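Local coordinates for protein galactonate dehydratase (Zobellia galactanivorans, PDB 5OLC) that belongs to the enolase superfamily of enzymes, pairing an N-terminal domain of the mandelate racemase and muconate lactonizing enzyme type with a TIM-barrel-like domain, at residues W226-V231 against G252-Y257. Residues are numbered along the deposited sequence; the frame is centred on the assembly and turned at random.
Sequences WFEEPV and GGECEY
Glu-254 CB stands over one face of the Glu-229 carboxylate, 3.9 Å from Glu-229 CD. Away from this pair, Pro-230 CB covers a face of the Phe-227 ring, 3.5 Å above its centre. All this sits where two neighbouring parallel strands of the TIM barrel, 224-228 and 250-252, run out at their C-terminal ends. Enolase-superfamily barrels typically carry metal-binding carboxylates at this end; Glu-228 and Glu-254, both touching Asp-202 on strand 198-202, are placed consistently with such a site.

Glu-228 and Glu-254 meet at about a right angle, their carboxylate planes 87° apart. Glu-228 OE2 comes within 3.0 Å of Glu-254 OE1, yet the two oxygens are not hydrogen-bonded to each other; a cation held between the acids could account for their closeness. Glu-228 OE2 also forms a salt bridge with Lys-172. The aliphatic part of Glu-229 lies against Glu-254 too: Glu-229 CG lies 3.8 Å from Glu-254 CG. Following that, the Glu-229 chain bends at chi2 (-85°), which turns its carboxylate toward the type I turn Gly-253 to Glu-256. There the Gly-253 N-H donates a hydrogen bond to Glu-229 OE2, almost in line with the C-O bond but tilted somewhat out of the carboxylate plane, with N and OE2 3.0 Å apart and an N-H...O angle of 167°.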
loop_
_atom_site.group_PDB
_atom_site.type_symbol
_atom_site.label_atom_id
_atom_site.label_comp_id
_atom_site.label_asym_id
_atom_site.label_seq_id
_atom_site.Cartn_x
_atom_site.Cartn_y
_atom_site.Cartn_z
ATOM N N TRP A 226 28.823 -4.810 11.051
ATOM C CA TRP A 226 27.392 -5.105 11.146
ATOM C C TRP A 226 26.905 -5.262 12.598
ATOM O O TRP A 226 27.698 -5.543 13.498
ATOM C CB TRP A 226 26.925 -6.295 10.256
ATOM C CG TRP A 226 27.193 -7.673 10.774
ATOM C CD1 TRP A 226 26.610 -8.275 11.847
ATOM C CD2 TRP A 226 27.998 -8.674 10.141
ATOM N NE1 TRP A 226 27.065 -9.564 11.970
ATOM C CE2 TRP A 226 27.929 -9.834 10.941
ATOM C CE3 TRP A 226 28.836 -8.683 9.013
ATOM C CZ2 TRP A 226 28.647 -10.997 10.639
ATOM C CZ3 TRP A 226 29.536 -9.840 8.707
ATOM C CH2 TRP A 226 29.428 -10.984 9.506
ATOM N N PHE A 227 25.581 -5.089 12.797
ATOM C CA PHE A 227 24.902 -5.254 14.068
ATOM C C PHE A 227 23.984 -6.477 13.960
ATOM O O PHE A 227 22.981 -6.457 13.238
ATOM C CB PHE A 227 24.145 -3.968 14.466
ATOM C CG PHE A 227 23.634 -3.859 15.893
ATOM C CD1 PHE A 227 23.836 -4.891 16.807
ATOM C CD2 PHE A 227 22.936 -2.729 16.314
ATOM C CE1 PHE A 227 23.355 -4.794 18.108
ATOM C CE2 PHE A 227 22.462 -2.630 17.626
ATOM C CZ PHE A 227 22.668 -3.666 18.509
ATOM N N GLU A 228 24.378 -7.557 14.664
ATOM C CA GLU A 228 23.693 -8.848 14.708
ATOM C C GLU A 228 22.609 -8.882 15.769
ATOM O O GLU A 228 22.828 -8.434 16.897
ATOM C CB GLU A 228 24.698 -9.997 14.901
ATOM C CG GLU A 228 24.215 -11.318 14.325
ATOM C CD GLU A 228 25.174 -12.483 14.469
ATOM O OE1 GLU A 228 26.250 -12.448 13.831
ATOM O OE2 GLU A 228 24.831 -13.454 15.183
ATOM N N GLU A 229 21.431 -9.414 15.381
ATOM C CA GLU A 229 20.219 -9.543 16.197
ATOM C C GLU A 229 19.997 -8.301 17.134
ATOM O O GLU A 229 19.991 -8.454 18.360
ATOM C CB GLU A 229 20.233 -10.894 16.954
ATOM C CG GLU A 229 20.042 -12.109 16.058
ATOM C CD GLU A 229 18.610 -12.500 15.736
ATOM O OE1 GLU A 229 17.884 -12.924 16.664
ATOM O OE2 GLU A 229 18.240 -12.465 14.540
ATOM N N PRO A 230 19.878 -7.061 16.578
ATOM C CA PRO A 230 19.751 -5.865 17.441
ATOM C C PRO A 230 18.499 -5.773 18.316
ATOM O O PRO A 230 18.579 -5.245 19.422
ATOM C CB PRO A 230 19.810 -4.714 16.444
ATOM C CG PRO A 230 19.327 -5.301 15.167
ATOM C CD PRO A 230 19.900 -6.670 15.154
ATOM N N VAL A 231 17.348 -6.234 17.806
ATOM C CA VAL A 231 16.075 -6.249 18.535
ATOM C C VAL A 231 15.460 -7.660 18.458
ATOM O O VAL A 231 16.074 -8.563 17.880
ATOM C CB VAL A 231 15.074 -5.135 18.104
ATOM C CG1 VAL A 231 15.638 -3.733 18.349
ATOM C CG2 VAL A 231 14.614 -5.308 16.655
ATOM N N GLY A 252 20.419 -10.364 10.921
ATOM C CA GLY A 252 19.350 -11.070 11.616
ATOM C C GLY A 252 18.827 -12.278 10.882
ATOM O O GLY A 252 19.023 -12.408 9.675
ATOM N N GLY A 253 18.159 -13.153 11.613
ATOM C CA GLY A 253 17.578 -14.357 11.044
ATOM C C GLY A 253 18.006 -15.610 11.759
ATOM O O GLY A 253 17.565 -16.693 11.371
ATOM N N GLU A 254 18.872 -15.486 12.809
ATOM C CA GLU A 254 19.322 -16.621 13.632
ATOM C C GLU A 254 18.083 -17.454 13.955
ATOM O O GLU A 254 18.023 -18.633 13.622
ATOM C CB GLU A 254 19.880 -16.133 14.977
ATOM C CG GLU A 254 21.291 -15.583 14.995
ATOM C CD GLU A 254 21.835 -15.435 16.407
ATOM O OE1 GLU A 254 22.467 -14.391 16.689
ATOM O OE2 GLU A 254 21.613 -16.349 17.239
ATOM N N CYS A 255 17.056 -16.772 14.514
ATOM C CA CYS A 255 15.763 -17.277 14.970
ATOM C C CYS A 255 14.701 -17.415 13.850
ATOM O O CYS A 255 13.527 -17.666 14.148
ATOM C CB CYS A 255 15.257 -16.419 16.126
ATOM S SG CYS A 255 16.541 -15.972 17.322
ATOM N N GLU A 256 15.117 -17.294 12.570
ATOM C CA GLU A 256 14.216 -17.468 11.426
ATOM C C GLU A 256 14.347 -18.868 10.838
ATOM O O GLU A 256 15.453 -19.382 10.686
ATOM C CB GLU A 256 14.407 -16.374 10.371
ATOM C CG GLU A 256 13.670 -15.083 10.681
ATOM C CD GLU A 256 12.152 -15.117 10.631
ATOM O OE1 GLU A 256 11.587 -16.020 9.976
ATOM O OE2 GLU A 256 11.524 -14.220 11.235
ATOM N N TYR A 257 13.202 -19.506 10.581
ATOM C CA TYR A 257 13.113 -20.886 10.113
ATOM C C TYR A 257 12.310 -21.007 8.822
ATOM O O TYR A 257 11.260 -20.376 8.670
ATOM C CB TYR A 257 12.470 -21.766 11.212
ATOM C CG TYR A 257 13.240 -21.817 12.519
ATOM C CD1 TYR A 257 13.097 -20.815 13.478
ATOM C CD2 TYR A 257 14.072 -22.891 12.820
ATOM C CE1 TYR A 257 13.817 -20.846 14.673
ATOM C CE2 TYR A 257 14.790 -22.941 14.017
ATOM C CZ TYR A 257 14.660 -21.914 14.940
ATOM O OH TYR A 257 15.347 -21.975 16.128
#